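Local coordinates for protein putative antitoxin VapB45 (Mycobacterium tuberculosis, PDB 5AF3) that is possibly the antitoxin partner of the VapC45 toxin in a type II toxin-antitoxin system and probably binds DNA, at residues V28-T33 with A83-G88; D99-N104 with H108-Q113; P196-S201 with D230-A235; Q162-A167 with S173-P178. All blocks are in the same frame, centred on the assembly; numbering follows the deposited sequence.

Contact 1: residues V28-T33 with A83-G88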
loop_
_atom_site.group_PDB
_atom_site.type_symbol
_atom_site.label_atom_id
_atom_site.label_comp_id
_atom_site.label_asym_id
_atom_site.label_seq_id
_atom_site.Cartn_x
_atom_site.Cartn_y
_atom_site.Cartn_z
ATOM N N VAL A 28 0.582 7.389 3.272
ATOM C CA VAL A 28 -0.188 6.233 3.807
ATOM C C VAL A 28 -0.546 6.490 5.285
ATOM O O VAL A 28 -0.069 5.805 6.218
ATOM C CB VAL A 28 0.538 4.870 3.630
ATOM C CG1 VAL A 28 -0.439 3.708 3.880
ATOM C CG2 VAL A 28 1.151 4.747 2.240
ATOM N N VAL A 29 -1.354 7.521 5.471
ATOM C CA VAL A 29 -1.794 7.992 6.778
ATOM C C VAL A 29 -3.214 8.463 6.557
ATOM O O VAL A 29 -3.510 9.035 5.496
ATOM C CB VAL A 29 -0.916 9.150 7.343
ATOM C CG1 VAL A 29 -0.906 10.330 6.403
ATOM C CG2 VAL A 29 -1.408 9.606 8.753
ATOM N N PRO A 30 -4.123 8.201 7.524
ATOM C CA PRO A 30 -5.491 8.666 7.360
ATOM C C PRO A 30 -5.593 10.159 7.193
ATOM O O PRO A 30 -4.906 10.931 7.899
ATOM C CB PRO A 30 -6.202 8.161 8.644
ATOM C CG PRO A 30 -5.416 6.982 9.039
ATOM C CD PRO A 30 -3.968 7.412 8.759
ATOM N N ARG A 31 -6.411 10.591 6.228
ATOM C CA ARG A 31 -6.632 12.000 6.068
ATOM C C ARG A 31 -7.075 12.718 7.370
ATOM O O ARG A 31 -6.699 13.871 7.603
ATOM C CB ARG A 31 -7.624 12.274 4.944
ATOM C CG ARG A 31 -7.703 13.741 4.585
ATOM C CD ARG A 31 -9.147 14.124 4.265
ATOM N NE ARG A 31 -9.355 15.560 4.467
ATOM C CZ ARG A 31 -9.204 16.482 3.525
ATOM N NH1 ARG A 31 -8.861 16.128 2.285
ATOM N NH2 ARG A 31 -9.401 17.760 3.823
ATOM N N ALA A 32 -7.885 12.061 8.198
ATOM C CA ALA A 32 -8.366 12.734 9.406
ATOM C C ALA A 32 -7.202 12.991 10.361
ATOM O O ALA A 32 -7.175 14.008 11.073
ATOM C CB ALA A 32 -9.510 11.905 10.098
ATOM N N THR A 33 -6.238 12.067 10.363
ATOM C CA THR A 33 -5.047 12.200 11.188
ATOM C C THR A 33 -4.252 13.433 10.751
ATOM O O THR A 33 -3.835 14.252 11.570
ATOM C CB THR A 33 -4.231 10.885 11.140
ATOM O OG1 THR A 33 -5.036 9.841 11.707
ATOM C CG2 THR A 33 -2.948 10.973 11.917
ATOM N N ALA A 83 5.966 8.016 10.697
ATOM C CA ALA A 83 6.927 6.989 11.009
ATOM C C ALA A 83 6.876 6.762 12.516
ATOM O O ALA A 83 6.974 5.605 12.966
ATOM C CB ALA A 83 8.341 7.392 10.591
ATOM N N PHE A 84 6.719 7.856 13.279
ATOM C CA PHE A 84 6.554 7.737 14.741
ATOM C C PHE A 84 5.266 6.932 15.060
ATOM O O PHE A 84 5.285 5.999 15.894
ATOM C CB PHE A 84 6.496 9.117 15.448
ATOM C CG PHE A 84 7.790 9.891 15.415
ATOM C CD1 PHE A 84 8.966 9.366 14.870
ATOM C CD2 PHE A 84 7.816 11.189 15.958
ATOM C CE1 PHE A 84 10.135 10.142 14.845
ATOM C CE2 PHE A 84 8.981 11.955 15.938
ATOM C CZ PHE A 84 10.120 11.442 15.380
ATOM N N ARG A 85 4.190 7.252 14.363
ATOM C CA ARG A 85 2.876 6.630 14.572
ATOM C C ARG A 85 2.951 5.139 14.265
ATOM O O ARG A 85 2.488 4.324 15.050
ATOM C CB ARG A 85 1.834 7.271 13.670
ATOM C CG ARG A 85 0.402 6.759 13.885
ATOM C CD ARG A 85 -0.568 7.465 12.965
ATOM N NE ARG A 85 -0.430 6.947 11.618
ATOM C CZ ARG A 85 -1.304 6.145 11.016
ATOM N NH1 ARG A 85 -2.432 5.778 11.621
ATOM N NH2 ARG A 85 -1.053 5.750 9.782
ATOM N N ARG A 86 3.556 4.795 13.128
ATOM C CA ARG A 86 3.802 3.398 12.741
ATOM C C ARG A 86 4.555 2.612 13.803
ATOM O O ARG A 86 4.293 1.414 14.004
ATOM C CB ARG A 86 4.609 3.365 11.434
ATOM C CG ARG A 86 4.698 2.011 10.754
ATOM C CD ARG A 86 5.442 2.163 9.404
ATOM N NE ARG A 86 4.718 2.983 8.443
ATOM C CZ ARG A 86 5.113 4.177 7.966
ATOM N NH1 ARG A 86 6.229 4.774 8.369
ATOM N NH2 ARG A 86 4.360 4.801 7.079
ATOM N N ALA A 87 5.449 3.284 14.530
ATOM C CA ALA A 87 6.282 2.640 15.545
ATOM C C ALA A 87 5.534 2.322 16.848
ATOM O O ALA A 87 6.096 1.664 17.750
ATOM C CB ALA A 87 7.519 3.476 15.838
ATOM N N GLY A 88 4.298 2.821 16.954
ATOM C CA GLY A 88 3.479 2.641 18.186
ATOM C C GLY A 88 3.549 3.843 19.125
ATOM O O GLY A 88 2.986 3.813 20.226
HETATM O O HOH W 1 1.435 4.244 7.458
#

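Contact 2: residues D99-N104 with H108-Q113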
loop_
_atom_site.group_PDB
_atom_site.type_symbol
_atom_site.label_atom_id
_atom_site.label_comp_id
_atom_site.label_asym_id
_atom_site.label_seq_id
_atom_site.Cartn_x
_atom_site.Cartn_y
_atom_site.Cartn_z
ATOM N N ASP A 99 8.285 20.382 20.578
ATOM C CA ASP A 99 8.814 21.678 21.079
ATOM C C ASP A 99 10.238 21.522 21.583
ATOM O O ASP A 99 11.119 22.303 21.238
ATOM C CB ASP A 99 7.924 22.264 22.192
ATOM C CG ASP A 99 6.541 22.733 21.692
ATOM O OD1 ASP A 99 6.347 22.954 20.473
ATOM O OD2 ASP A 99 5.631 22.894 22.536
ATOM N N TRP A 100 10.483 20.488 22.394
ATOM C CA TRP A 100 11.820 20.234 22.921
ATOM C C TRP A 100 12.816 19.970 21.813
ATOM O O TRP A 100 13.886 20.561 21.798
ATOM C CB TRP A 100 11.809 19.087 23.999
ATOM C CG TRP A 100 13.181 18.642 24.461
ATOM C CD1 TRP A 100 13.889 17.594 23.978
ATOM C CD2 TRP A 100 14.007 19.248 25.479
ATOM N NE1 TRP A 100 15.094 17.486 24.639
ATOM C CE2 TRP A 100 15.201 18.504 25.544
ATOM C CE3 TRP A 100 13.868 20.365 26.302
ATOM C CZ2 TRP A 100 16.249 18.806 26.447
ATOM C CZ3 TRP A 100 14.926 20.681 27.197
ATOM C CH2 TRP A 100 16.076 19.899 27.260
ATOM N N LEU A 101 12.440 19.130 20.843
ATOM C CA LEU A 101 13.289 18.837 19.690
ATOM C C LEU A 101 13.628 20.104 18.885
ATOM O O LEU A 101 14.789 20.306 18.494
ATOM C CB LEU A 101 12.596 17.819 18.753
ATOM C CG LEU A 101 12.767 16.360 19.041
ATOM C CD1 LEU A 101 11.679 15.579 18.229
ATOM C CD2 LEU A 101 14.200 16.007 18.621
ATOM N N ILE A 102 12.627 20.940 18.650
ATOM C CA ILE A 102 12.871 22.172 17.906
ATOM C C ILE A 102 13.863 23.056 18.696
ATOM O O ILE A 102 14.832 23.580 18.125
ATOM C CB ILE A 102 11.610 22.918 17.602
ATOM C CG1 ILE A 102 10.793 22.127 16.549
ATOM C CG2 ILE A 102 11.956 24.316 17.020
ATOM C CD1 ILE A 102 9.349 22.545 16.480
ATOM N N LYS A 103 13.634 23.170 20.003
ATOM C CA LYS A 103 14.508 24.002 20.879
ATOM C C LYS A 103 15.966 23.548 20.865
ATOM O O LYS A 103 16.869 24.373 21.048
ATOM C CB LYS A 103 13.963 24.047 22.308
ATOM C CG LYS A 103 12.640 24.751 22.486
ATOM C CD LYS A 103 12.135 24.524 23.897
ATOM C CE LYS A 103 10.844 25.213 24.120
ATOM N NZ LYS A 103 10.495 25.049 25.570
ATOM N N ASN A 104 16.228 22.257 20.590
ATOM C CA ASN A 104 17.576 21.703 20.595
ATOM C C ASN A 104 18.220 21.371 19.251
ATOM O O ASN A 104 19.455 21.499 19.095
ATOM C CB ASN A 104 17.621 20.440 21.463
ATOM C CG ASN A 104 17.492 20.763 22.930
ATOM O OD1 ASN A 104 18.492 21.114 23.588
ATOM N ND2 ASN A 104 16.253 20.744 23.437
ATOM N N HIS A 108 11.999 23.436 12.376
ATOM C CA HIS A 108 11.558 22.297 11.532
ATOM C C HIS A 108 12.414 21.054 11.820
ATOM O O HIS A 108 12.816 20.335 10.912
ATOM C CB HIS A 108 11.644 22.701 10.028
ATOM C CG HIS A 108 10.728 23.826 9.647
ATOM N ND1 HIS A 108 9.351 23.744 9.748
ATOM C CD2 HIS A 108 10.994 25.065 9.150
ATOM C CE1 HIS A 108 8.814 24.886 9.343
ATOM N NE2 HIS A 108 9.788 25.701 8.977
ATOM N N ALA A 109 12.739 20.813 13.104
ATOM C CA ALA A 109 13.643 19.734 13.463
ATOM C C ALA A 109 13.244 18.345 12.897
ATOM O O ALA A 109 14.114 17.523 12.626
ATOM C CB ALA A 109 13.750 19.636 15.014
ATOM N N LEU A 110 11.936 18.080 12.804
ATOM C CA LEU A 110 11.482 16.786 12.241
ATOM C C LEU A 110 12.001 16.559 10.828
ATOM O O LEU A 110 12.240 15.411 10.422
ATOM C CB LEU A 110 9.964 16.668 12.252
ATOM C CG LEU A 110 9.311 16.617 13.641
ATOM C CD1 LEU A 110 7.831 16.522 13.513
ATOM C CD2 LEU A 110 9.824 15.370 14.351
ATOM N N ALA A 111 12.202 17.666 10.105
ATOM C CA ALA A 111 12.710 17.628 8.712
ATOM C C ALA A 111 14.229 17.883 8.615
ATOM O O ALA A 111 14.786 18.062 7.531
ATOM C CB ALA A 111 11.921 18.609 7.849
ATOM N N SER A 112 14.900 17.838 9.756
ATOM C CA SER A 112 16.324 18.143 9.820
ATOM C C SER A 112 17.242 16.963 9.566
ATOM O O SER A 112 16.978 15.849 9.986
ATOM C CB SER A 112 16.649 18.754 11.196
ATOM O OG SER A 112 18.042 18.872 11.356
ATOM N N GLN A 113 18.387 17.247 8.951
ATOM C CA GLN A 113 19.420 16.274 8.708
ATOM C C GLN A 113 19.973 15.743 10.029
ATOM O O GLN A 113 20.483 14.642 10.082
ATOM C CB GLN A 113 20.545 16.894 7.884
ATOM C CG GLN A 113 21.661 15.918 7.553
ATOM C CD GLN A 113 22.533 16.414 6.425
ATOM O OE1 GLN A 113 22.362 17.535 5.932
ATOM N NE2 GLN A 113 23.473 15.581 6.008
#

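Contact 3: residues P196-S201 with D230-A235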
loop_
_atom_site.group_PDB
_atom_site.type_symbol
_atom_site.label_atom_id
_atom_site.label_comp_id
_atom_site.label_asym_id
_atom_site.label_seq_id
_atom_site.Cartn_x
_atom_site.Cartn_y
_atom_site.Cartn_z
ATOM N N PRO A 196 4.392 12.131 -6.513
ATOM C CA PRO A 196 5.312 10.995 -6.618
ATOM C C PRO A 196 5.934 10.831 -8.042
ATOM O O PRO A 196 5.190 10.722 -9.021
ATOM C CB PRO A 196 4.418 9.800 -6.295
ATOM C CG PRO A 196 3.377 10.374 -5.381
ATOM C CD PRO A 196 3.076 11.730 -5.965
ATOM N N VAL A 197 7.252 10.853 -8.129
ATOM C CA VAL A 197 7.986 10.570 -9.393
ATOM C C VAL A 197 8.961 9.457 -9.227
ATOM O O VAL A 197 9.492 9.239 -8.108
ATOM C CB VAL A 197 8.728 11.871 -9.964
ATOM C CG1 VAL A 197 7.756 12.982 -10.286
ATOM C CG2 VAL A 197 9.835 12.338 -9.007
ATOM N N PHE A 198 9.199 8.723 -10.325
ATOM C CA PHE A 198 10.308 7.815 -10.419
ATOM C C PHE A 198 11.565 8.703 -10.349
ATOM O O PHE A 198 11.765 9.569 -11.197
ATOM C CB PHE A 198 10.253 7.054 -11.750
ATOM C CG PHE A 198 9.091 6.089 -11.855
ATOM C CD1 PHE A 198 9.191 4.821 -11.293
ATOM C CD2 PHE A 198 7.939 6.436 -12.567
ATOM C CE1 PHE A 198 8.113 3.872 -11.434
ATOM C CE2 PHE A 198 6.854 5.538 -12.684
ATOM C CZ PHE A 198 6.934 4.269 -12.112
ATOM N N ASP A 199 12.375 8.518 -9.300
ATOM C CA ASP A 199 13.607 9.329 -9.123
ATOM C C ASP A 199 14.486 9.197 -10.390
ATOM O O ASP A 199 15.150 10.151 -10.806
ATOM C CB ASP A 199 14.375 8.816 -7.905
ATOM C CG ASP A 199 15.573 9.695 -7.531
ATOM O OD1 ASP A 199 15.493 10.941 -7.698
ATOM O OD2 ASP A 199 16.544 9.107 -7.012
ATOM N N GLY A 200 14.482 8.004 -10.976
ATOM C CA GLY A 200 15.380 7.662 -12.073
ATOM C C GLY A 200 15.052 8.295 -13.415
ATOM O O GLY A 200 15.949 8.472 -14.251
ATOM N N SER A 201 13.786 8.636 -13.647
ATOM C CA SER A 201 13.409 9.331 -14.912
ATOM C C SER A 201 12.680 10.666 -14.732
ATOM O O SER A 201 12.432 11.367 -15.712
ATOM C CB SER A 201 12.535 8.378 -15.735
ATOM O OG SER A 201 11.286 8.191 -15.066
ATOM N N ASP A 230 9.918 -4.258 -14.026
ATOM C CA ASP A 230 9.857 -4.578 -12.591
ATOM C C ASP A 230 9.524 -3.355 -11.736
ATOM O O ASP A 230 8.716 -3.438 -10.806
ATOM C CB ASP A 230 11.154 -5.217 -12.120
ATOM C CG ASP A 230 11.236 -6.704 -12.477
ATOM O OD1 ASP A 230 10.220 -7.284 -12.937
ATOM O OD2 ASP A 230 12.319 -7.284 -12.290
ATOM N N GLN A 231 10.142 -2.228 -12.061
ATOM C CA GLN A 231 9.824 -0.954 -11.410
ATOM C C GLN A 231 8.366 -0.536 -11.615
ATOM O O GLN A 231 7.722 -0.020 -10.678
ATOM C CB GLN A 231 10.755 0.152 -11.899
ATOM C CG GLN A 231 12.158 0.045 -11.333
ATOM C CD GLN A 231 13.072 1.081 -11.905
ATOM O OE1 GLN A 231 12.970 1.443 -13.094
ATOM N NE2 GLN A 231 13.980 1.583 -11.072
ATOM N N LEU A 232 7.834 -0.753 -12.816
ATOM C CA LEU A 232 6.421 -0.461 -13.051
ATOM C C LEU A 232 5.518 -1.322 -12.176
ATOM O O LEU A 232 4.537 -0.819 -11.642
ATOM C CB LEU A 232 6.013 -0.682 -14.505
ATOM C CG LEU A 232 6.268 0.365 -15.545
ATOM C CD1 LEU A 232 5.747 -0.169 -16.895
ATOM C CD2 LEU A 232 5.653 1.771 -15.170
ATOM N N ARG A 233 5.811 -2.629 -12.090
ATOM C CA ARG A 233 4.994 -3.517 -11.250
ATOM C C ARG A 233 5.025 -3.030 -9.801
ATOM O O ARG A 233 3.970 -2.963 -9.125
ATOM C CB ARG A 233 5.457 -4.973 -11.353
ATOM C CG ARG A 233 5.044 -5.662 -12.656
ATOM C CD ARG A 233 5.855 -6.970 -12.910
ATOM N NE ARG A 233 5.790 -7.301 -14.322
ATOM C CZ ARG A 233 6.812 -7.307 -15.173
ATOM N NH1 ARG A 233 8.067 -7.073 -14.781
ATOM N NH2 ARG A 233 6.570 -7.596 -16.439
ATOM N N ASP A 234 6.229 -2.667 -9.336
ATOM C CA ASP A 234 6.405 -2.079 -7.998
ATOM C C ASP A 234 5.575 -0.817 -7.788
ATOM O O ASP A 234 4.922 -0.641 -6.754
ATOM C CB ASP A 234 7.896 -1.786 -7.756
ATOM C CG ASP A 234 8.709 -3.037 -7.579
ATOM O OD1 ASP A 234 8.110 -4.137 -7.468
ATOM O OD2 ASP A 234 9.951 -2.926 -7.566
ATOM N N ALA A 235 5.573 0.079 -8.763
ATOM C CA ALA A 235 4.754 1.289 -8.643
ATOM C C ALA A 235 3.267 0.952 -8.578
ATOM O O ALA A 235 2.547 1.510 -7.780
ATOM C CB ALA A 235 5.029 2.281 -9.796
#

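Contact 4: residues Q162-A167 with S173-P178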
loop_
_atom_site.group_PDB
_atom_site.type_symbol
_atom_site.label_atom_id
_atom_site.label_comp_id
_atom_site.label_asym_id
_atom_site.label_seq_id
_atom_site.Cartn_x
_atom_site.Cartn_y
_atom_site.Cartn_z
ATOM N N GLN A 162 15.857 7.421 7.181
ATOM C CA GLN A 162 16.889 7.162 6.165
ATOM C C GLN A 162 16.444 7.477 4.738
ATOM O O GLN A 162 17.291 7.602 3.839
ATOM C CB GLN A 162 17.332 5.686 6.233
ATOM C CG GLN A 162 18.345 5.421 7.323
ATOM C CD GLN A 162 18.480 3.938 7.712
ATOM O OE1 GLN A 162 17.722 3.065 7.255
ATOM N NE2 GLN A 162 19.471 3.655 8.563
ATOM N N GLN A 163 15.141 7.579 4.519
ATOM C CA GLN A 163 14.588 7.852 3.169
ATOM C C GLN A 163 14.674 9.327 2.744
ATOM O O GLN A 163 14.365 9.663 1.596
ATOM C CB GLN A 163 13.127 7.398 3.057
ATOM C CG GLN A 163 12.841 5.928 3.472
ATOM C CD GLN A 163 13.782 4.970 2.799
ATOM O OE1 GLN A 163 14.043 5.088 1.608
ATOM N NE2 GLN A 163 14.306 4.023 3.550
ATOM N N ILE A 164 15.028 10.210 3.686
ATOM C CA ILE A 164 14.937 11.635 3.460
ATOM C C ILE A 164 16.292 12.134 2.975
ATOM O O ILE A 164 17.322 11.728 3.506
ATOM C CB ILE A 164 14.512 12.387 4.762
ATOM C CG1 ILE A 164 13.171 11.827 5.283
ATOM C CG2 ILE A 164 14.346 13.903 4.505
ATOM C CD1 ILE A 164 12.723 12.436 6.596
ATOM N N SER A 165 16.275 13.002 1.957
ATOM C CA SER A 165 17.502 13.639 1.440
ATOM C C SER A 165 17.474 15.092 1.858
ATOM O O SER A 165 16.401 15.665 2.005
ATOM C CB SER A 165 17.527 13.546 -0.105
ATOM O OG SER A 165 17.751 12.213 -0.488
ATOM N N PHE A 166 18.655 15.718 2.001
ATOM C CA PHE A 166 18.687 17.089 2.552
ATOM C C PHE A 166 19.322 18.153 1.630
ATOM O O PHE A 166 20.227 17.822 0.882
ATOM C CB PHE A 166 19.359 17.059 3.928
ATOM C CG PHE A 166 18.663 16.109 4.882
ATOM C CD1 PHE A 166 17.510 16.515 5.547
ATOM C CD2 PHE A 166 19.096 14.794 5.005
ATOM C CE1 PHE A 166 16.816 15.615 6.379
ATOM C CE2 PHE A 166 18.420 13.893 5.849
ATOM C CZ PHE A 166 17.266 14.318 6.513
ATOM N N ALA A 167 18.812 19.385 1.704
ATOM C CA ALA A 167 19.325 20.513 0.927
ATOM C C ALA A 167 20.500 21.166 1.652
ATOM O O ALA A 167 20.988 20.621 2.665
ATOM C CB ALA A 167 18.212 21.533 0.646
ATOM N N SER A 173 14.902 17.877 1.336
ATOM C CA SER A 173 14.681 18.315 -0.027
ATOM C C SER A 173 14.042 17.205 -0.887
ATOM O O SER A 173 13.592 17.466 -2.016
ATOM C CB SER A 173 16.022 18.722 -0.601
ATOM O OG SER A 173 16.908 17.618 -0.576
ATOM N N MET A 174 13.987 15.976 -0.362
ATOM C CA MET A 174 13.429 14.851 -1.121
ATOM C C MET A 174 13.125 13.741 -0.133
ATOM O O MET A 174 13.846 13.562 0.859
ATOM C CB MET A 174 14.441 14.321 -2.166
ATOM C CG MET A 174 13.842 13.394 -3.236
ATOM S SD MET A 174 14.900 13.145 -4.704
ATOM C CE MET A 174 16.158 12.025 -4.198
ATOM N N ILE A 175 12.080 12.984 -0.419
ATOM C CA ILE A 175 11.696 11.833 0.418
ATOM C C ILE A 175 11.379 10.647 -0.506
ATOM O O ILE A 175 10.509 10.763 -1.359
ATOM C CB ILE A 175 10.428 12.131 1.263
ATOM C CG1 ILE A 175 10.559 13.424 2.114
ATOM C CG2 ILE A 175 10.030 10.887 2.152
ATOM C CD1 ILE A 175 9.202 14.050 2.455
ATOM N N ARG A 176 12.076 9.539 -0.304
ATOM C CA ARG A 176 11.822 8.307 -1.027
ATOM C C ARG A 176 10.686 7.565 -0.316
ATOM O O ARG A 176 10.726 7.418 0.922
ATOM C CB ARG A 176 13.060 7.451 -1.046
ATOM C CG ARG A 176 12.855 6.077 -1.699
ATOM C CD ARG A 176 14.134 5.314 -1.807
ATOM N NE ARG A 176 13.883 3.995 -2.393
ATOM C CZ ARG A 176 13.481 2.941 -1.690
ATOM N NH1 ARG A 176 13.286 3.063 -0.379
ATOM N NH2 ARG A 176 13.268 1.764 -2.293
ATOM N N LEU A 177 9.709 7.099 -1.090
ATOM C CA LEU A 177 8.494 6.426 -0.521
ATOM C C LEU A 177 8.717 4.905 -0.619
ATOM O O LEU A 177 8.699 4.337 -1.719
ATOM C CB LEU A 177 7.215 6.914 -1.229
ATOM C CG LEU A 177 6.999 8.433 -1.256
ATOM C CD1 LEU A 177 5.806 8.783 -2.051
ATOM C CD2 LEU A 177 6.860 9.019 0.174
ATOM N N PRO A 178 9.061 4.252 0.521
ATOM C CA PRO A 178 9.536 2.857 0.455
ATOM C C PRO A 178 8.435 1.870 0.063
ATOM O O PRO A 178 8.750 0.744 -0.313
ATOM C CB PRO A 178 10.065 2.576 1.875
ATOM C CG PRO A 178 9.314 3.523 2.749
ATOM C CD PRO A 178 9.064 4.772 1.903
HETATM O O HOH W 2 15.435 10.939 -0.692
#

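Contact 1: residues V28-T33 with A83-G88
Within the putative DNA-binding helix-turn-helix domain, Arg85, near the end of helix 72-86, lays its guanidinium against Val29 and Pro30, the turn that leads into helix 31-38. One face of the planar group carries both neighbours: Pro30 CD sits 3.5 Å from Arg85 NH2, and Val29 CG2 lies 4.0 Å from Arg85 NE. The proline ring is a rigid, apolar surface for the flat cation. The Arg85 chain leaves its helix with CG anti to the backbone N (chi1 -176°), runs straight, then bends at chi3 (75°), which turns the guanidinium onto the turn. Its methylene part is used as well, Thr33 CG2 lying 4.4 Å from Arg85 CD.

The turn joins helix 20-27 to helix 31-38. Val28, with positive phi (58°), is the C-prime residue of a Schellman motif ending the first helix, and Pro30 is the N-cap of the second, a place that needs no backbone N-H. Val28 O meets the guanidinium at its edge, but at 3.7 Å from Arg85 NH2 the two are not hydrogen-bonded. Asn82 serves both instead, accepting from Arg85 NE through OD1 and donating to Val28 O through ND2. A water also donates to Val28 O and accepts from Arg86 NH2 at 3.0 Å; Arg86 also makes a cation-pi contact with Tyr160.

Contact 2: residues D99-N104 with H108-Q113
Apolar contact brings Ala109, in a short 3-10 turn, against Leu101 and Ile102 of helix 95-105. The methyl of Ala109 points at the helix and fits between two of its residues: CB lies 4.3 Å from Leu101 CB and 4.2 Å from Ile102 CG1. It also presses on the backbone, 3.7 Å from Leu101 O. A side chain this small lets the chains close to 5.1 Å between the CA atoms of Ile102 and Ala109. Ile102 keeps CG1 beside its own backbone N (chi1 -70°), which holds that branch against the methyl. Beyond it, Leu101 CD1 meets Leu110 CD2 at 4.3 Å, and Leu110 continues onto Val80 and Leu81 of helix 72-86.

No hydrogen bond crosses the contact; those nearby lie within one partner or lead to other parts of the fold. Asn104 ND2 donates to Trp100 O at 2.9 Å, nearly straight (160°), coming from above the carbonyl plane. The same amide nitrogen lies over the centre of the Trp100 indole, whose NE1 donates to Val122 O and whose ring stacks on Phe126. Ser112 N bonds back to Ala109 O at 3.0 Å, while Ser112 OG caps Asp114 N as helix 115-130 begins.

Helix and turn are thus joined by the fit of aliphatic groups, most of them buried, with Ile102 at the exposed edge, while the turn's backbone also bonds outward, Ala111 with Ala172 and Gln113 with Asn170.

Contact 3: residues P196-S201 with D230-A235
Phe198 keeps CG beside its backbone N (chi1 -68°), and with chi2 at -83° the ring reaches from strand 197-198 to Ala235 and Leu232 on helix 229-236. Leu232, with CG likewise beside its backbone N (chi1 -82°), crosses the phenylalanine side chain at about a right angle and touches it with CD2. The far end of the ring does the touching. Phe198 CZ lies 3.6 Å from Ala235 CB and 4.2 Å from Leu232 CD2, both approached obliquely. Alanine suits the place because its single methyl lets a large ring come close to the helix.

In the plane of the ring, at its edge, Gln231 O lies 4.0 Å from Phe198 CE1; that oxygen already accepts the helical bond from Ala235 N at 2.9 Å. The Gln231 amide is engaged at both ends, OE1 taking Thr228 N near the start of the helix and NE2 donating to Asp182 O.

Val208 of helix 206-213 touches both Phe198 and Leu232. The strand's aromatic ring thus packs against helices 206-213 and 229-236, while Leu232 links the last helix to Val221 and Ala222 of helix 218-225, an arrangement consistent with the helix-turn-helix relationship of the DUF433 family.

Contact 4: residues Q162-A167 with S173-P178
Ser165 and Met174 face each other as a hydrogen-bonded pair in the antiparallel hairpin of strands 164-166 and 172-176; Ser173 and Met174 both face Ser165, a classic beta bulge. Ser165 N donates to Met174 O at 2.7 Å. In return Ser165 O gathers donors from two successive residues: Ser173 N at 2.8 Å, and, weakly, Met174 N at 3.4 Å. Ser173 OG adds a third, also weak, at 3.3 Å; serine suits the place because its short hydroxyl, at chi1 60°, can reach back to that oxygen.

Farther along, Arg176 N bonds to Gln163 O at 3.0 Å, and the same two residues pair through their side chains. Gln163 is bent at chi2 (-50°), curling OE1 back to the edge of the Arg176 guanidinium. Arg176 NH1 donates to Gln163 OE1 at 2.9 Å; OE1 lies in the plane of the guanidinium, while NH1 stands well above the plane of the glutamine carbonyl, not on a lone pair. Gln163 NE2 donates to His159 O and Arg176 NE to Asn184 OD1.

Ile164 and Ile175, the non-hydrogen-bonded pair, give the opposite face an apolar surface that packs on Val80 and Phe72 of helix 72-86. On the face of Ser165 a water donates to Gln163 O at 2.8 Å, makes a hydrogen bond with Ser165 OG at 2.7 Å, and donates weakly to Met174 O.

Overall arrangement
From the N terminus the contacts close in the order 1, 2, 4, 3; they follow in series, none enclosing or crossing another. Contact 1 closes the long loop between the turn after helix 20-27 and the end of helix 72-86. Contact 2 closes a short one after helix 95-105, and touches contact 1 where Phe84 meets Leu110. Contact 4 closes the 162-178 hairpin; Phe166 CE1 packs on the backbone at 111-113, joining it to contact 2. Contact 3 joins strand 197-198 to helix 229-236, closing a loop that holds helices 206-213 and 218-225. It shares the four-stranded sheet with contact 4, Met174 CE lying beside Asp199 OD1, so this sheet connects the regions of contacts 2 and 3, about 31 Å apart between centres.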